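PDB 3VZI: crispr-associated protein Cas5, dvulg subtype from Xanthomonas oryzae pv. oryzae, which probably acts as a Cas5d endoribonuclease that cleaves CRISPR RNA in the CRISPR-mediated immune system of microbes. Local coordinates for residues Pro49-Val54 against Phe122-Lys127; Tyr30-Pro35 against Ile58-Pro63; Glu184-Trp189 against Phe204-Met209; Glu43-Lys48 against Asp139-Arg144. One frame throughout, in Å; residues are numbered along the deposited sequence.

Contact 1 of 4, residues Pro49-Val54 against Phe122-Lys127; sequences PAIRWV and FEMTDK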
# COMPACT_ATOMS: atom_id res chain seq x y z
N PRO A 49 4.33 -20.31 3.52
CA PRO A 49 5.21 -20.17 4.69
C PRO A 49 6.71 -20.28 4.33
O PRO A 49 7.53 -19.60 4.94
CB PRO A 49 4.76 -21.33 5.59
CG PRO A 49 3.32 -21.52 5.26
CD PRO A 49 3.18 -21.21 3.79
N ALA A 50 7.04 -21.11 3.32
CA ALA A 50 8.43 -21.29 2.81
C ALA A 50 9.15 -20.01 2.43
O ALA A 50 10.39 -20.01 2.26
CB ALA A 50 8.41 -22.19 1.59
N ILE A 51 8.40 -18.92 2.21
CA ILE A 51 9.01 -17.74 1.62
C ILE A 51 8.66 -16.48 2.37
O ILE A 51 7.64 -16.42 3.08
CB ILE A 51 8.82 -17.62 0.07
CG1 ILE A 51 7.37 -17.43 -0.35
CG2 ILE A 51 9.44 -18.81 -0.68
CD1 ILE A 51 7.25 -16.72 -1.67
N ARG A 52 9.55 -15.50 2.23
CA ARG A 52 9.44 -14.22 2.89
C ARG A 52 9.73 -13.17 1.85
O ARG A 52 10.85 -13.05 1.35
CB ARG A 52 10.43 -14.12 4.06
CG ARG A 52 10.23 -12.90 4.94
CD ARG A 52 11.47 -12.52 5.75
NE ARG A 52 11.08 -11.64 6.86
CZ ARG A 52 11.92 -11.11 7.77
NH1 ARG A 52 13.22 -11.36 7.72
NH2 ARG A 52 11.44 -10.33 8.74
N TRP A 53 8.71 -12.40 1.49
CA TRP A 53 8.91 -11.29 0.58
C TRP A 53 9.57 -10.15 1.24
O TRP A 53 9.10 -9.69 2.28
CB TRP A 53 7.58 -10.82 0.06
CG TRP A 53 7.13 -11.65 -1.09
CD1 TRP A 53 6.11 -12.55 -1.11
CD2 TRP A 53 7.72 -11.69 -2.42
NE1 TRP A 53 6.00 -13.12 -2.34
CE2 TRP A 53 6.95 -12.65 -3.17
CE3 TRP A 53 8.78 -11.05 -3.03
CZ2 TRP A 53 7.22 -12.95 -4.48
CZ3 TRP A 53 9.05 -11.36 -4.36
CH2 TRP A 53 8.29 -12.29 -5.07
N VAL A 54 10.67 -9.68 0.66
CA VAL A 54 11.33 -8.47 1.15
C VAL A 54 11.31 -7.40 0.07
O VAL A 54 11.80 -7.63 -1.03
CB VAL A 54 12.78 -8.77 1.60
CG1 VAL A 54 13.64 -7.52 1.59
CG2 VAL A 54 12.79 -9.39 2.99
N PHE A 122 12.37 -12.53 -2.49
CA PHE A 122 12.08 -13.31 -1.28
C PHE A 122 13.28 -14.07 -0.78
O PHE A 122 14.18 -14.40 -1.55
CB PHE A 122 10.91 -14.29 -1.49
CG PHE A 122 11.12 -15.29 -2.60
CD1 PHE A 122 10.67 -15.02 -3.89
CD2 PHE A 122 11.71 -16.53 -2.33
CE1 PHE A 122 10.84 -15.95 -4.90
CE2 PHE A 122 11.86 -17.47 -3.33
CZ PHE A 122 11.43 -17.17 -4.62
N GLU A 123 13.27 -14.34 0.52
CA GLU A 123 14.24 -15.23 1.14
C GLU A 123 13.48 -16.48 1.60
O GLU A 123 12.33 -16.37 2.06
CB GLU A 123 14.94 -14.53 2.32
CG GLU A 123 15.93 -13.43 1.91
CD GLU A 123 16.17 -12.35 3.00
OE1 GLU A 123 16.00 -11.14 2.71
OE2 GLU A 123 16.54 -12.71 4.14
N MET A 124 14.11 -17.64 1.44
CA MET A 124 13.61 -18.91 1.98
C MET A 124 13.60 -18.86 3.50
O MET A 124 14.56 -18.36 4.10
CB MET A 124 14.50 -20.09 1.56
CG MET A 124 14.63 -20.31 0.06
SD MET A 124 13.05 -20.22 -0.79
CE MET A 124 12.27 -21.70 -0.15
N THR A 125 12.53 -19.37 4.11
CA THR A 125 12.36 -19.35 5.57
C THR A 125 12.73 -20.71 6.18
O THR A 125 12.99 -21.67 5.45
CB THR A 125 10.92 -18.96 5.98
OG1 THR A 125 10.02 -20.06 5.75
CG2 THR A 125 10.44 -17.76 5.19
N ASP A 126 12.74 -20.78 7.51
CA ASP A 126 12.96 -22.06 8.20
C ASP A 126 11.75 -23.01 8.06
O ASP A 126 11.82 -24.21 8.38
CB ASP A 126 13.31 -21.81 9.67
CG ASP A 126 12.15 -21.24 10.45
OD1 ASP A 126 12.36 -20.93 11.65
OD2 ASP A 126 11.03 -21.11 9.90
N LYS A 127 10.63 -22.46 7.58
CA LYS A 127 9.46 -23.26 7.26
C LYS A 127 9.56 -23.98 5.90
O LYS A 127 8.60 -24.63 5.48
CB LYS A 127 8.18 -22.43 7.35
CG LYS A 127 7.50 -22.50 8.71
CD LYS A 127 7.42 -21.16 9.42
CE LYS A 127 7.38 -21.30 10.94
NZ LYS A 127 6.85 -22.62 11.40
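Two neighbouring strands of the RRM-like sheet, 51-60 and 114-124, run antiparallel here, with Ile-51 opposite Met-124 and Trp-53 opposite Phe-122 in non-hydrogen-bonded pairs. Between them Arg-52 and Glu-123 form the hydrogen-bonded pair: Arg-52 N donates to Glu-123 O and Glu-123 N to Arg-52 O, both at 2.9 Å.

On the face carrying Ile-51, Trp-53, Phe-122 and Met-124, the aromatic pair is T-shaped. The edge of Phe-122 is directed at the six-membered ring of Trp-53, with the planes at 78° and the centroids 5.4 Å apart; CD1 of Phe-122 is the atom that reaches Trp-53 CH2. A chi1 of 59° sets the Phe-122 ring between its own backbone N and carbonyl carbon, where its other flank, through CD2, meets Ile-51 CG2 at 3.6 Å. Met-124, bent at chi2 and chi3, brings SD alongside the same methyl. Residues His-137 and Leu-138 of helix 134-146 also lie against Phe-122.

Where regular pairing ends, Thr-125 takes over. Its N donates to Ala-50 O, from well above the carbonyl plane, and its OG1 donates to Pro-49 O at 2.7 Å while accepting from Lys-127 N in an ST turn. One hydroxyl thus ties the turn after one strand to the approach to the other, so polar bonding continues past the last bridge while the aromatic and aliphatic face packs under helix 134-146.

Contact 2 of 4, residues Tyr30-Pro35 against Ile58-Pro63; sequences YDIITP and IQVLKP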
# COMPACT_ATOMS: atom_id res chain seq x y z
N TYR A 30 -1.06 8.04 3.43
CA TYR A 30 0.36 8.36 3.21
C TYR A 30 0.57 8.81 1.77
O TYR A 30 -0.20 8.43 0.89
CB TYR A 30 1.20 7.11 3.43
CG TYR A 30 1.50 6.79 4.86
CD1 TYR A 30 2.13 7.73 5.68
CD2 TYR A 30 1.16 5.54 5.41
CE1 TYR A 30 2.44 7.45 7.00
CE2 TYR A 30 1.49 5.23 6.72
CZ TYR A 30 2.13 6.18 7.50
OH TYR A 30 2.45 5.92 8.81
N ASP A 31 1.62 9.60 1.54
CA ASP A 31 1.93 10.15 0.21
C ASP A 31 2.26 9.09 -0.81
O ASP A 31 2.09 9.33 -2.01
CB ASP A 31 3.13 11.09 0.28
CG ASP A 31 2.81 12.43 0.89
OD1 ASP A 31 2.00 12.48 1.85
OD2 ASP A 31 3.41 13.44 0.44
N ILE A 32 2.80 7.94 -0.37
CA ILE A 32 3.15 6.85 -1.29
C ILE A 32 2.83 5.49 -0.66
O ILE A 32 2.70 5.39 0.57
CB ILE A 32 4.65 6.89 -1.67
CG1 ILE A 32 5.53 6.55 -0.45
CG2 ILE A 32 5.01 8.23 -2.28
CD1 ILE A 32 6.96 6.15 -0.77
N ILE A 33 2.74 4.44 -1.49
CA ILE A 33 2.60 3.07 -0.96
C ILE A 33 3.69 2.80 0.09
O ILE A 33 4.86 3.22 -0.08
CB ILE A 33 2.68 2.01 -2.11
CG1 ILE A 33 2.30 0.59 -1.62
CG2 ILE A 33 4.03 2.09 -2.84
CD1 ILE A 33 2.34 -0.51 -2.70
N THR A 34 3.27 2.16 1.18
CA THR A 34 4.16 1.71 2.24
C THR A 34 4.79 0.39 1.84
O THR A 34 4.23 -0.34 0.98
CB THR A 34 3.34 1.42 3.51
OG1 THR A 34 2.39 0.38 3.24
CG2 THR A 34 2.63 2.67 4.04
N PRO A 35 5.93 0.02 2.47
CA PRO A 35 6.51 -1.32 2.20
C PRO A 35 5.56 -2.47 2.55
O PRO A 35 5.45 -3.41 1.78
CB PRO A 35 7.75 -1.36 3.09
CG PRO A 35 8.17 0.06 3.17
CD PRO A 35 6.86 0.86 3.24
N ILE A 58 10.79 1.22 -3.92
CA ILE A 58 9.54 1.62 -4.57
C ILE A 58 9.87 2.78 -5.50
O ILE A 58 10.60 3.68 -5.12
CB ILE A 58 8.55 2.13 -3.51
CG1 ILE A 58 8.04 0.97 -2.66
CG2 ILE A 58 7.40 2.92 -4.14
CD1 ILE A 58 7.90 1.37 -1.20
N GLN A 59 9.35 2.76 -6.72
CA GLN A 59 9.55 3.85 -7.67
C GLN A 59 8.20 4.50 -7.85
O GLN A 59 7.25 3.83 -8.22
CB GLN A 59 10.00 3.29 -9.01
CG GLN A 59 10.16 4.32 -10.10
CD GLN A 59 11.54 4.91 -10.14
OE1 GLN A 59 12.55 4.18 -10.07
NE2 GLN A 59 11.61 6.23 -10.24
N VAL A 60 8.07 5.78 -7.53
CA VAL A 60 6.79 6.46 -7.71
C VAL A 60 6.76 6.92 -9.17
O VAL A 60 7.69 7.59 -9.66
CB VAL A 60 6.67 7.61 -6.69
CG1 VAL A 60 5.34 8.36 -6.76
CG2 VAL A 60 6.91 7.04 -5.31
N LEU A 61 5.72 6.52 -9.89
CA LEU A 61 5.62 6.92 -11.27
C LEU A 61 4.82 8.17 -11.50
O LEU A 61 5.15 8.93 -12.43
CB LEU A 61 5.12 5.79 -12.14
CG LEU A 61 6.05 4.57 -12.22
CD1 LEU A 61 5.28 3.44 -12.87
CD2 LEU A 61 7.37 4.76 -12.95
N LYS A 62 3.82 8.45 -10.66
CA LYS A 62 2.93 9.58 -10.90
C LYS A 62 2.90 10.61 -9.79
O LYS A 62 3.20 10.30 -8.65
CB LYS A 62 1.54 9.07 -11.28
CG LYS A 62 1.50 8.50 -12.71
CD LYS A 62 0.34 7.56 -12.96
CE LYS A 62 -0.83 8.31 -13.60
NZ LYS A 62 -1.78 7.34 -14.23
N PRO A 63 2.58 11.88 -10.12
CA PRO A 63 2.57 12.94 -9.08
C PRO A 63 1.61 12.64 -7.94
O PRO A 63 0.53 12.10 -8.15
CB PRO A 63 2.07 14.18 -9.82
CG PRO A 63 2.49 13.95 -11.22
CD PRO A 63 2.41 12.46 -11.47
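Methyl-to-methyl packing carries the meeting of Ile-32 and Ile-33 with Val-60 and Ile-58. In the first pair the two side chains cross at about a right angle, and CG2 of Ile-32 touches CG2 of Val-60 at 3.8 Å. In the second the side chains approach at a slant, with Ile-33 CG2 lying 3.7 Å from Ile-58 CG2. The torsions of Ile-33 explain which branch does the touching: chi1 of -170° sends CG1 anti to the backbone N, and CG2 is left between N and the carbonyl carbon, facing strand 51-60.

A second kind of contact sets a methyl against main chain. Ile-58 CD1 lies 3.7 Å from Ile-33 O and, more loosely, 4.4 Å from Pro-35 N, so this one side chain follows the backbone as it turns into the helix. No hydrogen bond joins the two segments.

In the RRM-like fold suggested by the strand order, strand 51-60 follows helix 35-45 in the chain, and residues 30-35 form the entrance to that helix. The loop lies over the strand on the side where Ile-58 and Val-60 point. Ile-33 also packs on Tyr-116 and Ile-118 of the adjacent strand 114-124, whereas Ile-32 reaches Leu-187 and Met-190 of strand 184-194.

Thr-34 is the N-cap of helix 35-45, its CB directed away from residues 58-63, and its OG1 is hydrogen-bonded to Ala-37 N, which fixes the helix start. Strand 213-215 pairs along the edge of strand 51-60 opposite strand 114-124, with Val-214 backbone-bonded to Ile-58, and Gly-212 just before it bonds with Val-60.

Contact 3 of 4, residues Glu184-Trp189 against Phe204-Met209; sequences ERDLGW and FFRARM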
# COMPACT_ATOMS: atom_id res chain seq x y z
N GLU A 184 16.21 15.20 -4.58
CA GLU A 184 16.07 14.52 -3.30
C GLU A 184 14.81 15.10 -2.69
O GLU A 184 14.59 16.30 -2.78
CB GLU A 184 17.26 14.79 -2.38
CG GLU A 184 18.58 15.19 -3.05
CD GLU A 184 19.60 14.06 -3.16
OE1 GLU A 184 20.61 14.24 -3.89
OE2 GLU A 184 19.43 13.00 -2.50
N ARG A 185 13.95 14.27 -2.13
CA ARG A 185 12.79 14.80 -1.43
C ARG A 185 12.63 14.06 -0.14
O ARG A 185 12.73 12.83 -0.11
CB ARG A 185 11.52 14.67 -2.26
CG ARG A 185 11.48 15.60 -3.45
CD ARG A 185 10.15 15.53 -4.21
NE ARG A 185 10.22 16.16 -5.54
CZ ARG A 185 10.13 17.47 -5.76
NH1 ARG A 185 9.96 18.34 -4.77
NH2 ARG A 185 10.21 17.93 -7.01
N ASP A 186 12.40 14.79 0.93
CA ASP A 186 12.16 14.13 2.20
C ASP A 186 10.66 13.95 2.37
O ASP A 186 9.94 14.92 2.44
CB ASP A 186 12.80 14.91 3.36
CG ASP A 186 12.44 14.34 4.72
OD1 ASP A 186 12.52 13.10 4.87
OD2 ASP A 186 12.05 15.12 5.62
N LEU A 187 10.19 12.71 2.35
CA LEU A 187 8.77 12.39 2.58
C LEU A 187 8.47 12.17 4.06
O LEU A 187 7.33 12.04 4.45
CB LEU A 187 8.38 11.12 1.84
CG LEU A 187 8.71 10.93 0.36
CD1 LEU A 187 8.51 9.47 0.01
CD2 LEU A 187 7.81 11.83 -0.49
N GLY A 188 9.53 12.14 4.87
CA GLY A 188 9.43 12.09 6.31
C GLY A 188 9.00 10.71 6.75
O GLY A 188 9.04 9.74 5.98
N TRP A 189 8.59 10.64 8.01
CA TRP A 189 8.31 9.39 8.66
C TRP A 189 7.06 8.75 8.15
O TRP A 189 6.02 9.43 7.90
CB TRP A 189 8.21 9.60 10.14
CG TRP A 189 9.52 9.83 10.81
CD1 TRP A 189 10.03 11.03 11.26
CD2 TRP A 189 10.55 8.84 11.15
NE1 TRP A 189 11.24 10.86 11.85
CE2 TRP A 189 11.62 9.58 11.83
CE3 TRP A 189 10.69 7.47 10.98
CZ2 TRP A 189 12.77 8.97 12.31
CZ3 TRP A 189 11.86 6.86 11.47
CH2 TRP A 189 12.88 7.60 12.12
N PHE A 204 8.45 2.18 11.78
CA PHE A 204 8.52 3.31 10.89
C PHE A 204 9.94 3.62 10.44
O PHE A 204 10.91 3.31 11.12
CB PHE A 204 7.90 4.56 11.55
CG PHE A 204 6.52 4.34 12.09
CD1 PHE A 204 5.39 4.76 11.38
CD2 PHE A 204 6.32 3.71 13.34
CE1 PHE A 204 4.11 4.54 11.89
CE2 PHE A 204 5.05 3.50 13.85
CZ PHE A 204 3.94 3.91 13.13
N PHE A 205 10.03 4.24 9.27
CA PHE A 205 11.27 4.75 8.75
C PHE A 205 11.02 6.13 8.12
O PHE A 205 9.86 6.47 7.78
CB PHE A 205 11.84 3.74 7.75
CG PHE A 205 11.22 3.79 6.36
CD1 PHE A 205 11.97 4.26 5.26
CD2 PHE A 205 9.94 3.30 6.13
CE1 PHE A 205 11.43 4.26 3.96
CE2 PHE A 205 9.40 3.31 4.84
CZ PHE A 205 10.14 3.81 3.75
N ARG A 206 12.09 6.92 7.99
CA ARG A 206 12.01 8.19 7.27
C ARG A 206 12.23 7.93 5.79
O ARG A 206 13.30 7.51 5.41
CB ARG A 206 13.01 9.21 7.80
CG ARG A 206 12.72 10.62 7.33
CD ARG A 206 13.05 11.63 8.40
NE ARG A 206 12.64 12.98 8.00
CZ ARG A 206 12.38 14.00 8.83
NH1 ARG A 206 12.01 15.15 8.30
NH2 ARG A 206 12.49 13.89 10.16
N ALA A 207 11.23 8.16 4.97
CA ALA A 207 11.33 7.83 3.55
C ALA A 207 12.02 8.99 2.89
O ALA A 207 11.72 10.15 3.24
CB ALA A 207 9.96 7.56 2.94
N ARG A 208 12.95 8.70 1.97
CA ARG A 208 13.58 9.70 1.13
C ARG A 208 13.47 9.26 -0.33
O ARG A 208 13.62 8.08 -0.66
CB ARG A 208 15.03 9.99 1.55
CG ARG A 208 15.72 10.99 0.61
CD ARG A 208 17.17 11.30 0.99
NE ARG A 208 18.02 10.11 0.91
CZ ARG A 208 19.07 9.95 0.09
NH1 ARG A 208 19.46 10.94 -0.72
NH2 ARG A 208 19.74 8.79 0.10
N MET A 209 13.19 10.23 -1.19
CA MET A 209 12.88 9.94 -2.59
C MET A 209 13.92 10.64 -3.46
O MET A 209 14.14 11.86 -3.33
CB MET A 209 11.48 10.45 -2.92
CG MET A 209 10.86 9.86 -4.18
SD MET A 209 9.15 10.40 -4.38
CE MET A 209 9.33 12.13 -4.78
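Asp-186 and Arg-206 meet in a side-on salt bridge across the beta hairpin of strands 184-194 and 202-210. Arg-206 NH1 donates to Asp-186 OD2 at 2.7 Å and NE to OD1 at 3.1 Å, each from the syn side, with the two flat groups 23° apart. Further along, Glu-184 OE2 forms a salt bridge with Arg-208 NH1 at 2.7 Å, its carboxylate nearly coplanar with the guanidinium.

The CB of Arg-206 sits over the centre of the six-membered ring of Trp-189, 4.2 Å from the centroid, in a CH-pi contact, before the chain, bent at chi2, swings its guanidinium toward Asp-186.

Next to the Asp-186 to Arg-206 bridge the strand carries a classic beta bulge: Leu-187 and Gly-188 both face Ala-207. Leu-187 N donates to Ala-207 O at 3.1 Å, joined by a weak bond from Gly-188 N, and the positive phi of Gly-188, 74°, is a backbone conformation that favours glycine. Asp-186 OD1 in turn accepts a weak bond from Gly-188 N, linking the salt bridge to the bulge.

On the face carrying Ala-207 and Met-209, Met-209 packs on Val-214 of strand 213-215, and Leu-187 reaches the same residue, joining the hairpin to the larger sheet; there Leu-187 CD1 touches Ala-207 CB at 3.8 Å.

Contact 4 of 4, residues Glu43-Lys48 against Asp139-Arg144; sequences EAIHWK and DIFNRR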
# COMPACT_ATOMS: atom_id res chain seq x y z
N GLU A 43 2.39 -10.95 -1.89
CA GLU A 43 1.83 -12.13 -1.24
C GLU A 43 0.47 -12.53 -1.85
O GLU A 43 0.15 -13.73 -1.90
CB GLU A 43 1.69 -11.94 0.27
CG GLU A 43 3.02 -11.79 0.98
CD GLU A 43 2.87 -11.54 2.47
OE1 GLU A 43 1.85 -10.99 2.91
OE2 GLU A 43 3.79 -11.91 3.21
N ALA A 44 -0.30 -11.53 -2.32
CA ALA A 44 -1.59 -11.80 -2.95
C ALA A 44 -1.36 -12.61 -4.20
O ALA A 44 -2.16 -13.50 -4.54
CB ALA A 44 -2.35 -10.52 -3.27
N ILE A 45 -0.27 -12.30 -4.89
CA ILE A 45 0.03 -13.01 -6.14
C ILE A 45 0.54 -14.40 -5.83
O ILE A 45 0.11 -15.35 -6.45
CB ILE A 45 1.00 -12.25 -7.04
CG1 ILE A 45 0.42 -10.88 -7.37
CG2 ILE A 45 1.22 -13.05 -8.30
CD1 ILE A 45 1.19 -10.10 -8.42
N HIS A 46 1.41 -14.50 -4.83
CA HIS A 46 1.92 -15.78 -4.37
C HIS A 46 2.56 -15.63 -3.05
O HIS A 46 3.42 -14.78 -2.88
CB HIS A 46 2.96 -16.34 -5.33
CG HIS A 46 3.55 -17.66 -4.89
ND1 HIS A 46 2.77 -18.74 -4.59
CD2 HIS A 46 4.88 -18.05 -4.70
CE1 HIS A 46 3.57 -19.77 -4.21
NE2 HIS A 46 4.86 -19.36 -4.29
N TRP A 47 2.19 -16.49 -2.10
CA TRP A 47 2.93 -16.61 -0.84
C TRP A 47 2.72 -17.96 -0.21
O TRP A 47 1.67 -18.59 -0.37
CB TRP A 47 2.54 -15.51 0.15
CG TRP A 47 3.17 -15.67 1.52
CD1 TRP A 47 4.44 -15.23 1.93
CD2 TRP A 47 2.60 -16.34 2.70
NE1 TRP A 47 4.67 -15.58 3.23
CE2 TRP A 47 3.61 -16.24 3.76
CE3 TRP A 47 1.40 -16.99 2.98
CZ2 TRP A 47 3.40 -16.76 5.02
CZ3 TRP A 47 1.20 -17.53 4.26
CH2 TRP A 47 2.19 -17.41 5.26
N LYS A 48 3.73 -18.42 0.53
CA LYS A 48 3.68 -19.69 1.24
C LYS A 48 4.58 -19.52 2.45
O LYS A 48 5.49 -18.69 2.42
CB LYS A 48 4.20 -20.84 0.36
CG LYS A 48 3.18 -21.45 -0.60
CD LYS A 48 1.92 -21.86 0.14
CE LYS A 48 0.90 -22.50 -0.77
NZ LYS A 48 0.99 -23.99 -0.72
N ASP A 139 9.19 -19.12 -9.92
CA ASP A 139 8.57 -19.38 -11.19
C ASP A 139 7.04 -19.35 -11.10
O ASP A 139 6.36 -18.97 -12.06
CB ASP A 139 9.09 -20.67 -11.78
CG ASP A 139 8.39 -21.03 -13.01
OD1 ASP A 139 8.50 -20.28 -14.02
OD2 ASP A 139 7.68 -22.05 -12.96
N ILE A 140 6.52 -19.73 -9.93
CA ILE A 140 5.08 -19.64 -9.66
C ILE A 140 4.64 -18.17 -9.64
O ILE A 140 3.57 -17.82 -10.17
CB ILE A 140 4.73 -20.34 -8.33
CG1 ILE A 140 4.89 -21.86 -8.47
CG2 ILE A 140 3.33 -19.94 -7.85
CD1 ILE A 140 4.91 -22.56 -7.12
N PHE A 141 5.48 -17.32 -9.04
CA PHE A 141 5.21 -15.91 -8.96
C PHE A 141 5.15 -15.30 -10.36
O PHE A 141 4.15 -14.66 -10.70
CB PHE A 141 6.23 -15.17 -8.10
CG PHE A 141 6.03 -13.67 -8.13
CD1 PHE A 141 5.06 -13.07 -7.31
CD2 PHE A 141 6.76 -12.86 -9.02
CE1 PHE A 141 4.86 -11.69 -7.37
CE2 PHE A 141 6.56 -11.49 -9.08
CZ PHE A 141 5.62 -10.90 -8.24
N ASN A 142 6.20 -15.52 -11.15
CA ASN A 142 6.35 -14.89 -12.47
C ASN A 142 5.26 -15.34 -13.45
O ASN A 142 4.67 -14.54 -14.20
CB ASN A 142 7.70 -15.24 -13.06
CG ASN A 142 8.85 -14.50 -12.42
OD1 ASN A 142 8.71 -13.36 -11.93
ND2 ASN A 142 10.02 -15.15 -12.42
N ARG A 143 5.00 -16.63 -13.43
CA ARG A 143 3.95 -17.25 -14.24
C ARG A 143 2.62 -16.58 -13.88
O ARG A 143 1.79 -16.36 -14.74
CB ARG A 143 3.92 -18.75 -13.95
CG ARG A 143 3.02 -19.59 -14.81
CD ARG A 143 2.42 -20.71 -13.95
NE ARG A 143 3.40 -21.62 -13.33
CZ ARG A 143 3.20 -22.32 -12.20
NH1 ARG A 143 4.17 -23.11 -11.77
NH2 ARG A 143 2.06 -22.23 -11.50
N ARG A 144 2.46 -16.21 -12.62
CA ARG A 144 1.16 -15.73 -12.16
C ARG A 144 0.93 -14.26 -12.43
O ARG A 144 -0.18 -13.87 -12.83
CB ARG A 144 1.02 -15.97 -10.68
CG ARG A 144 0.73 -17.39 -10.33
CD ARG A 144 -0.26 -17.32 -9.21
NE ARG A 144 0.18 -18.10 -8.08
CZ ARG A 144 -0.43 -19.19 -7.70
NH1 ARG A 144 0.03 -19.86 -6.65
NH2 ARG A 144 -1.52 -19.58 -8.37
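NE2 of His-46, whose ring lies against Ile-140, is hydrogen-bonded to ND1 of His-137, about one turn before Ile-140 in helix 134-146. The CG2 methyl of Ile-140 stands over the centre of the imidazole, 3.6 Å from the centroid and 12° off the ring normal, a CH-pi contact. With CG anti to the backbone N (chi1 179°), the ring reaches across to the helix just where the chain leaves helix 35-45.

Arg-144 approaches from another direction, its guanidinium edge toward His-46 ND1 and its NE near Ile-45 O. The placement of this side chain is less sure, and it forms no hydrogen bond with either atom; a positive group beside carbonyls at the end of helix 35-45 might still be mildly favourable.

Deeper in, Ile-45 slants past Phe-141, CB to CE1 3.9 Å, and its CG2 slides by Arg-144 CB. Ile-45 continues onto Leu-9 and Phe-165, and Phe-141 onto Val-7 and Leu-167. Helices 35-45 and 134-146 thus pack beside each other on one face of the sheet, as the two helices of an RRM-like, ferredoxin-type fold do.

In the fold
Contacts 1 and 4, with centres 12 Å apart, form one continuous region: Trp-53 NE1 lies 3.1 Å from His-46 O, a probable hydrogen bond, and Trp-53 CZ2 packs 3.6 Å from Phe-141 CD1, so the strand pair and the helix pair share an aromatic layer. Contact 2 lies about 25 Å from contact 1, centre to centre, and about 11 Å from contact 3. It meets the hairpin through Ile-32 CD1 and Leu-187 CD1, 3.7 Å apart, and through Pro-35 CG and Phe-205 CE2. Contacts 3 and 4 stay about 16 Å apart at their nearest atoms. Strand 51-60 thus runs from contact 1 to contact 2, and helix 35-45 from contact 2 to contact 4.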